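Local coordinates for protein Myo-inositol phosphohydrolase (PDB 4WU3) that probably removes phosphate groups from myo-inositol phosphates such as phytate, as a phytase of the protein tyrosine phosphatase-like family, at residues D118-G123 and A204-L209; S92-F97 and W237-S242. The protein carries 2 engineered substitutions. All coordinates share one frame; numbering follows the deposited sequence.

In the fold
Both interactions are parallel strand pairs in one mixed five-stranded sheet, the core of the first PTP-like half of the chain. Strands 237-241 and 116-122 are neighbours, bonded through V119 N to H239 O and L121 N to H241 O, so the two contacts abut; along the chain, interaction 1 is nested inside the loop closed by interaction 2. Interaction 2 is wholly buried; interaction 1 is mostly so, with N205, Y206 and F207 partly exposed on the outermost strand. Interaction 1 joins 116-122 to 205-211, and charged groups crowd one of its faces. Interaction 2 joins 91-94 to 237-241 through serine hydroxyls and imidazoles, and runs on to a phosphate ion held at the loop following strand 237-241.

Interaction 1 of 2, residues D118-G123 and A204-L209; sequences DVDLRG and ANYFRL
D118 N gives a nearly straight bond to N205 O (2.8 Å), and D118 O takes F207 N, setting strands 116-122 and 205-211 parallel at the margin of the PTP-like sheet. With CG anti to the backbone N (chi1 173°), the D118 carboxylate lies alongside Y206, OD2 at the ring edge and 3.4 Å from CD1. V119 is on the opposite face of the sheet, where CG1 meets the edge of the F207 ring at CD2 (4.3 Å); F228 stacks on that ring. D120 N continues the ladder to F207 O, while D120 OD2 accepts the Y206 hydroxyl (OH, 2.7 Å) on the anti side of the carboxylate and a hydrogen bond from H126 NE2. The same OD2 lies over a face of the R208 guanidinium, 3.8 Å from NE, a long salt bridge in which no N-H of the arginine points at the oxygen. D120 OD1 accepts R122 N, an Asx turn. L121 CD2 rests on L209 CD1 (4.0 Å). R122 O receives R208 NE at 2.8 Å, the arginine chain bending at chi2 (76°) to reach it and NH1 forming a salt bridge with E156; the R122 guanidinium itself pairs with E124 and D53. R208 would probably offset part of the charge of D120, whose OD2 also lies near E195.

Interaction 2 of 2, residues S92-F97 and W237-S242; sequences SASSCF and WLHYHS. Engineered in segment 237-242: S242 (natural residue Cys). With PO4 (phosphate ion), chain G.
S92 and S94 both tuck OG between their backbone N and carbonyl carbon (chi1 57° and 67°), while H239 swings CG anti to its N; together these set the imidazole between the two hydroxyls, a ring nitrogen facing each. The pair is a parallel strand ladder of the PTP-like sheet, ahead of the phosphate-binding P-loop. Its rungs are S92 N to L238 O, Y240 N to S92 O and S94 N to Y240 O. Both hydroxyls lie in the ring plane of H239: ND1 and S92 OG share a hydrogen bond of 2.6 Å, and NE2 donates to S94 OG at 2.8 Å. W237 NE1 adds a straight, in-plane bond to S92 OG (3.1 Å), and S94 OG donates onward to S95 O. An alanine in place of H239 would remove both ring nitrogens and is likely to leave the two serine hydroxyls without their shared bridge. F97 CE2 comes within 3.5 Å of H241 CD2, the rings oblique with planes 58° apart. H241 NE2 bonds E195, and H241 ND1 donates to S242 O in the carbonyl plane. S242, engineered from the natural cysteine, bonds a phosphate ion also held by A244, M246 and R248, OG 2.5 Å from phosphate O2.

Interaction 1 of 2, residues D118-G123 and A204-L209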
ATOM      1  N   ASP A 118      -2.400  28.954   8.126  1.00  8.12           N
ATOM      2  CA  ASP A 118      -3.078  27.988   7.298  1.00  7.84           C
ATOM      3  C   ASP A 118      -2.055  26.945   6.902  1.00  7.23           C
ATOM      4  O   ASP A 118      -1.097  27.246   6.191  1.00  7.55           O
ATOM      5  CB  ASP A 118      -3.648  28.679   6.059  1.00  8.78           C
ATOM      6  CG  ASP A 118      -4.223  27.706   5.047  1.00  9.23           C
ATOM      7  OD1 ASP A 118      -4.682  26.613   5.448  1.00 10.87           O
ATOM      8  OD2 ASP A 118      -4.224  28.043   3.841  1.00  9.24           O
ATOM      9  N   VAL A 119      -2.246  25.727   7.392  1.00  6.38           N
ATOM     10  CA  VAL A 119      -1.407  24.611   6.999  1.00  6.16           C
ATOM     11  C   VAL A 119      -2.156  23.792   5.970  1.00  5.82           C
ATOM     12  O   VAL A 119      -3.055  23.008   6.304  1.00  5.71           O
ATOM     13  CB  VAL A 119      -1.017  23.728   8.200  1.00  6.53           C
ATOM     14  CG1 VAL A 119      -0.115  22.589   7.756  1.00  6.66           C
ATOM     15  CG2 VAL A 119      -0.322  24.564   9.270  1.00  6.27           C
ATOM     16  N   ASP A 120      -1.750  23.994   4.719  1.00  5.79           N
ATOM     17  CA  ASP A 120      -2.377  23.424   3.545  1.00  5.73           C
ATOM     18  C   ASP A 120      -1.699  22.122   3.170  1.00  5.75           C
ATOM     19  O   ASP A 120      -0.596  22.129   2.626  1.00  5.81           O
ATOM     20  CB  ASP A 120      -2.245  24.430   2.397  1.00  5.90           C
ATOM     21  CG  ASP A 120      -2.850  23.941   1.109  1.00  6.02           C
ATOM     22  OD1 ASP A 120      -3.404  22.828   1.101  1.00  5.57           O
ATOM     23  OD2 ASP A 120      -2.768  24.684   0.097  1.00  6.92           O
ATOM     24  N   LEU A 121      -2.365  20.999   3.430  1.00  5.43           N
ATOM     25  CA  LEU A 121      -1.730  19.691   3.277  1.00  5.43           C
ATOM     26  C   LEU A 121      -1.930  19.087   1.885  1.00  5.47           C
ATOM     27  O   LEU A 121      -1.632  17.923   1.656  1.00  5.28           O
ATOM     28  CB  LEU A 121      -2.261  18.725   4.349  1.00  5.66           C
ATOM     29  CG  LEU A 121      -2.107  19.194   5.792  1.00  5.91           C
ATOM     30  CD1 LEU A 121      -2.925  18.330   6.744  1.00  6.05           C
ATOM     31  CD2 LEU A 121      -0.632  19.231   6.192  1.00  6.15           C
ATOM     32  N   ARG A 122      -2.425  19.874   0.947  1.00  5.79           N
ATOM     33  CA  ARG A 122      -2.899  19.296  -0.306  1.00  6.00           C
ATOM     34  C   ARG A 122      -1.832  19.263  -1.376  1.00  6.08           C
ATOM     35  O   ARG A 122      -1.329  20.307  -1.799  1.00  5.96           O
ATOM     36  CB  ARG A 122      -4.104  20.068  -0.838  1.00  6.28           C
ATOM     37  CG  ARG A 122      -5.310  20.109   0.089  1.00  6.67           C
ATOM     38  CD  ARG A 122      -6.413  20.958  -0.528  1.00  6.63           C
ATOM     39  NE  ARG A 122      -7.078  20.296  -1.645  1.00  6.59           N
ATOM     40  CZ  ARG A 122      -7.958  20.899  -2.434  1.00  7.09           C
ATOM     41  NH1 ARG A 122      -8.253  22.177  -2.230  1.00  7.50           N
ATOM     42  NH2 ARG A 122      -8.540  20.238  -3.430  1.00  7.48           N
ATOM     43  N   GLY A 123      -1.507  18.057  -1.825  1.00  6.15           N
ATOM     44  CA  GLY A 123      -0.568  17.867  -2.928  1.00  6.37           C
ATOM     45  C   GLY A 123      -1.211  18.073  -4.284  1.00  6.13           C
ATOM     46  O   GLY A 123      -0.547  18.472  -5.226  1.00  6.71           O
ATOM     47  N   ALA A 204      -3.335  36.666   6.913  1.00 14.83           N
ATOM     48  CA  ALA A 204      -2.949  35.466   7.639  1.00 13.35           C
ATOM     49  C   ALA A 204      -1.663  34.872   7.089  1.00 12.75           C
ATOM     50  O   ALA A 204      -1.123  35.340   6.094  1.00 10.40           O
ATOM     51  CB  ALA A 204      -4.075  34.440   7.599  1.00 14.49           C
ATOM     52  N   ASN A 205      -1.176  33.832   7.756  1.00 12.32           N
ATOM     53  CA  ASN A 205       0.031  33.143   7.333  1.00 11.82           C
ATOM     54  C   ASN A 205      -0.274  31.813   6.653  1.00 12.08           C
ATOM     55  O   ASN A 205      -1.354  31.256   6.826  1.00 11.48           O
ATOM     56  CB  ASN A 205       0.902  32.902   8.544  1.00 12.91           C
ATOM     57  CG  ASN A 205       1.226  34.178   9.271  1.00 13.96           C
ATOM     58  OD1 ASN A 205       2.106  34.925   8.850  1.00 14.98           O
ATOM     59  ND2 ASN A 205       0.510  34.446  10.360  1.00 13.37           N
ATOM     60  N   TYR A 206       0.698  31.305   5.896  1.00 11.46           N
ATOM     61  CA  TYR A 206       0.497  30.154   5.029  1.00 10.38           C
ATOM     62  C   TYR A 206       1.684  29.205   5.074  1.00 10.60           C
ATOM     63  O   TYR A 206       2.835  29.637   5.063  1.00 10.02           O
ATOM     64  CB  TYR A 206       0.300  30.627   3.591  1.00  9.72           C
ATOM     65  CG  TYR A 206       0.024  29.525   2.590  1.00 10.16           C
ATOM     66  CD1 TYR A 206      -1.215  28.909   2.544  1.00  9.52           C
ATOM     67  CD2 TYR A 206       0.992  29.119   1.662  1.00 10.38           C
ATOM     68  CE1 TYR A 206      -1.479  27.908   1.645  1.00  9.10           C
ATOM     69  CE2 TYR A 206       0.718  28.122   0.735  1.00  9.42           C
ATOM     70  CZ  TYR A 206      -0.521  27.523   0.745  1.00  9.34           C
ATOM     71  OH  TYR A 206      -0.834  26.537  -0.151  1.00 10.15           O
ATOM     72  N   PHE A 207       1.393  27.909   5.102  1.00  9.37           N
ATOM     73  CA  PHE A 207       2.424  26.886   5.006  1.00  9.57           C
ATOM     74  C   PHE A 207       1.885  25.700   4.204  1.00  9.52           C
ATOM     75  O   PHE A 207       0.772  25.232   4.443  1.00 10.38           O
ATOM     76  CB  PHE A 207       2.869  26.440   6.391  1.00 10.14           C
ATOM     77  CG  PHE A 207       3.973  25.430   6.371  1.00 11.72           C
ATOM     78  CD1 PHE A 207       5.273  25.819   6.088  1.00 11.89           C
ATOM     79  CD2 PHE A 207       3.716  24.092   6.638  1.00 12.24           C
ATOM     80  CE1 PHE A 207       6.300  24.897   6.061  1.00 12.33           C
ATOM     81  CE2 PHE A 207       4.744  23.161   6.620  1.00 13.84           C
ATOM     82  CZ  PHE A 207       6.040  23.565   6.330  1.00 13.50           C
ATOM     83  N   ARG A 208       2.672  25.231   3.250  1.00  9.20           N
ATOM     84  CA  ARG A 208       2.246  24.171   2.348  1.00 10.09           C
ATOM     85  C   ARG A 208       3.088  22.921   2.514  1.00  9.96           C
ATOM     86  O   ARG A 208       4.309  22.988   2.591  1.00  9.41           O
ATOM     87  CB  ARG A 208       2.356  24.647   0.897  1.00 10.89           C
ATOM     88  CG  ARG A 208       1.982  23.609  -0.155  1.00 11.08           C
ATOM     89  CD  ARG A 208       0.480  23.424  -0.261  1.00 11.69           C
ATOM     90  NE  ARG A 208       0.076  22.692  -1.469  1.00 11.01           N
ATOM     91  CZ  ARG A 208      -0.144  23.254  -2.657  1.00 11.34           C
ATOM     92  NH1 ARG A 208       0.013  24.555  -2.821  1.00 12.61           N
ATOM     93  NH2 ARG A 208      -0.524  22.512  -3.693  1.00 10.38           N
ATOM     94  N   LEU A 209       2.408  21.787   2.584  1.00  9.98           N
ATOM     95  CA  LEU A 209       3.006  20.484   2.368  1.00 10.45           C
ATOM     96  C   LEU A 209       2.247  19.837   1.254  1.00  9.88           C
ATOM     97  O   LEU A 209       1.029  19.770   1.318  1.00 11.24           O
ATOM     98  CB  LEU A 209       2.843  19.604   3.596  1.00 11.15           C
ATOM     99  CG  LEU A 209       3.639  20.043   4.802  1.00 11.89           C
ATOM    100  CD1 LEU A 209       3.387  19.064   5.935  1.00 14.00           C
ATOM    101  CD2 LEU A 209       5.107  20.109   4.438  1.00 11.65           C
TER

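Interaction 2 of 2, residues S92-F97 and W237-S242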
ATOM      1  N   SER A  92      -7.002  24.316  15.124  1.00  6.99           N
ATOM      2  CA  SER A  92      -8.279  23.921  14.510  1.00  7.38           C
ATOM      3  C   SER A  92      -7.992  23.175  13.215  1.00  6.99           C
ATOM      4  O   SER A  92      -6.843  23.071  12.803  1.00  6.06           O
ATOM      5  CB  SER A  92      -9.204  25.125  14.259  1.00  7.27           C
ATOM      6  OG  SER A  92      -8.576  26.107  13.454  1.00  7.38           O
ATOM      7  N   ALA A  93      -9.044  22.636  12.597  1.00  6.97           N
ATOM      8  CA  ALA A  93      -8.913  21.831  11.389  1.00  6.78           C
ATOM      9  C   ALA A  93     -10.237  21.749  10.629  1.00  6.59           C
ATOM     10  O   ALA A  93     -11.310  22.001  11.187  1.00  6.05           O
ATOM     11  CB  ALA A  93      -8.434  20.431  11.747  1.00  7.05           C
ATOM     12  N   SER A  94     -10.157  21.390   9.354  1.00  6.39           N
ATOM     13  CA  SER A  94     -11.346  21.309   8.512  1.00  6.54           C
ATOM     14  C   SER A  94     -10.995  20.787   7.153  1.00  7.30           C
ATOM     15  O   SER A  94      -9.831  20.546   6.849  1.00  6.58           O
ATOM     16  CB  SER A  94     -11.971  22.695   8.316  1.00  6.36           C
ATOM     17  OG  SER A  94     -11.112  23.522   7.546  1.00  6.28           O
ATOM     18  N   SER A  95     -12.037  20.633   6.338  1.00  8.90           N
ATOM     19  CA  SER A  95     -11.918  20.459   4.905  1.00  8.62           C
ATOM     20  C   SER A  95     -11.336  21.712   4.277  1.00  8.94           C
ATOM     21  O   SER A  95     -11.148  22.731   4.936  1.00  8.92           O
ATOM     22  CB  SER A  95     -13.307  20.286   4.310  1.00  9.37           C
ATOM     23  OG  SER A  95     -13.999  21.539   4.302  1.00  9.57           O
ATOM     24  N   CYS A  96     -11.112  21.661   2.974  1.00  8.96           N
ATOM     25  CA  CYS A  96     -10.748  22.856   2.280  1.00  9.51           C
ATOM     26  C   CYS A  96     -11.913  23.829   2.403  1.00  8.65           C
ATOM     27  O   CYS A  96     -13.024  23.434   2.742  1.00  8.64           O
ATOM     28  CB  CYS A  96     -10.384  22.557   0.824  1.00 10.68           C
ATOM     29  SG  CYS A  96     -11.681  21.818  -0.173  1.00 12.75           S
ATOM     30  N   PHE A  97     -11.634  25.103   2.146  1.00  8.98           N
ATOM     31  CA  PHE A  97     -12.577  26.187   2.384  1.00  8.75           C
ATOM     32  C   PHE A  97     -12.614  27.184   1.223  1.00  9.60           C
ATOM     33  O   PHE A  97     -11.588  27.460   0.573  1.00  9.09           O
ATOM     34  CB  PHE A  97     -12.226  26.933   3.691  1.00  9.10           C
ATOM     35  CG  PHE A  97     -10.743  27.186   3.889  1.00  9.28           C
ATOM     36  CD1 PHE A  97     -10.080  28.153   3.151  1.00  9.22           C
ATOM     37  CD2 PHE A  97     -10.018  26.456   4.827  1.00  9.13           C
ATOM     38  CE1 PHE A  97      -8.724  28.376   3.328  1.00  9.54           C
ATOM     39  CE2 PHE A  97      -8.662  26.684   5.020  1.00  9.04           C
ATOM     40  CZ  PHE A  97      -8.013  27.642   4.266  1.00  9.06           C
ATOM     41  N   TRP A 237      -1.573  30.229  16.027  1.00  8.54           N
ATOM     42  CA  TRP A 237      -2.729  29.370  15.901  1.00  8.14           C
ATOM     43  C   TRP A 237      -2.600  28.619  14.589  1.00  7.94           C
ATOM     44  O   TRP A 237      -2.413  29.226  13.545  1.00  7.98           O
ATOM     45  CB  TRP A 237      -4.020  30.183  15.938  1.00  7.70           C
ATOM     46  CG  TRP A 237      -5.216  29.312  15.900  1.00  7.09           C
ATOM     47  CD1 TRP A 237      -5.710  28.665  14.815  1.00  7.02           C
ATOM     48  CD2 TRP A 237      -6.058  28.966  16.995  1.00  7.09           C
ATOM     49  NE1 TRP A 237      -6.809  27.934  15.158  1.00  7.17           N
ATOM     50  CE2 TRP A 237      -7.044  28.093  16.498  1.00  7.44           C
ATOM     51  CE3 TRP A 237      -6.067  29.290  18.350  1.00  6.79           C
ATOM     52  CZ2 TRP A 237      -8.048  27.562  17.304  1.00  6.80           C
ATOM     53  CZ3 TRP A 237      -7.048  28.750  19.151  1.00  7.03           C
ATOM     54  CH2 TRP A 237      -8.029  27.901  18.626  1.00  7.32           C
ATOM     55  N   LEU A 238      -2.678  27.295  14.665  1.00  8.41           N
ATOM     56  CA  LEU A 238      -2.540  26.423  13.502  1.00  7.99           C
ATOM     57  C   LEU A 238      -3.874  25.836  13.054  1.00  7.36           C
ATOM     58  O   LEU A 238      -4.599  25.233  13.839  1.00  6.39           O
ATOM     59  CB  LEU A 238      -1.577  25.278  13.819  1.00  8.33           C
ATOM     60  CG  LEU A 238      -0.114  25.671  14.039  1.00  9.18           C
ATOM     61  CD1 LEU A 238       0.766  24.429  14.087  1.00 10.00           C
ATOM     62  CD2 LEU A 238       0.371  26.614  12.952  1.00  9.63           C
ATOM     63  N   HIS A 239      -4.189  26.022  11.779  1.00  7.17           N
ATOM     64  CA  HIS A 239      -5.371  25.426  11.195  1.00  6.96           C
ATOM     65  C   HIS A 239      -4.938  24.478  10.093  1.00  6.97           C
ATOM     66  O   HIS A 239      -4.404  24.920   9.074  1.00  7.48           O
ATOM     67  CB  HIS A 239      -6.298  26.496  10.611  1.00  7.30           C
ATOM     68  CG  HIS A 239      -7.561  25.936  10.056  1.00  6.76           C
ATOM     69  ND1 HIS A 239      -8.647  25.642  10.848  1.00  6.78           N
ATOM     70  CD2 HIS A 239      -7.891  25.548   8.800  1.00  6.91           C
ATOM     71  CE1 HIS A 239      -9.602  25.117  10.103  1.00  7.15           C
ATOM     72  NE2 HIS A 239      -9.172  25.052   8.855  1.00  6.98           N
ATOM     73  N   TYR A 240      -5.145  23.178  10.312  1.00  6.68           N
ATOM     74  CA  TYR A 240      -4.775  22.153   9.345  1.00  6.39           C
ATOM     75  C   TYR A 240      -5.948  21.852   8.425  1.00  6.78           C
ATOM     76  O   TYR A 240      -7.109  21.764   8.863  1.00  7.35           O
ATOM     77  CB  TYR A 240      -4.382  20.852  10.045  1.00  5.83           C
ATOM     78  CG  TYR A 240      -3.208  20.962  10.975  1.00  5.60           C
ATOM     79  CD1 TYR A 240      -1.917  21.007  10.488  1.00  5.33           C
ATOM     80  CD2 TYR A 240      -3.392  20.999  12.352  1.00  5.60           C
ATOM     81  CE1 TYR A 240      -0.838  21.107  11.345  1.00  5.38           C
ATOM     82  CE2 TYR A 240      -2.327  21.096  13.214  1.00  5.27           C
ATOM     83  CZ  TYR A 240      -1.047  21.150  12.713  1.00  5.33           C
ATOM     84  OH  TYR A 240       0.026  21.262  13.580  1.00  4.88           O
ATOM     85  N   HIS A 241      -5.659  21.690   7.145  1.00  6.92           N
ATOM     86  CA  HIS A 241      -6.690  21.238   6.232  1.00  6.97           C
ATOM     87  C   HIS A 241      -6.140  20.453   5.034  1.00  7.05           C
ATOM     88  O   HIS A 241      -4.988  20.623   4.609  1.00  5.95           O
ATOM     89  CB  HIS A 241      -7.528  22.424   5.762  1.00  7.15           C
ATOM     90  CG  HIS A 241      -6.983  23.098   4.550  1.00  7.29           C
ATOM     91  ND1 HIS A 241      -7.223  22.633   3.274  1.00  8.19           N
ATOM     92  CD2 HIS A 241      -6.207  24.195   4.415  1.00  7.34           C
ATOM     93  CE1 HIS A 241      -6.609  23.415   2.406  1.00  8.34           C
ATOM     94  NE2 HIS A 241      -5.985  24.369   3.073  1.00  8.20           N
ATOM     95  N   SER A 242      -6.991  19.585   4.505  1.00  7.36           N
ATOM     96  CA  SER A 242      -6.687  18.815   3.321  1.00  8.01           C
ATOM     97  C   SER A 242      -7.846  19.043   2.346  1.00  8.92           C
ATOM     98  O   SER A 242      -8.317  20.186   2.222  1.00  9.78           O
ATOM     99  CB  SER A 242      -6.520  17.348   3.696  1.00  8.59           C
ATOM    100  OG  SER A 242      -7.444  16.974   4.713  1.00  8.77           O
TER
HETATM  101  P   PO4 G 703      -8.455  14.068   3.210  1.00 12.76           P
HETATM  102  O1  PO4 G 703      -9.419  12.908   3.137  1.00 11.22           O
HETATM  103  O2  PO4 G 703      -8.808  14.839   4.462  1.00 11.77           O
HETATM  104  O3  PO4 G 703      -8.570  14.944   1.991  1.00 10.61           O
HETATM  105  O4  PO4 G 703      -7.011  13.610   3.314  1.00 13.39           O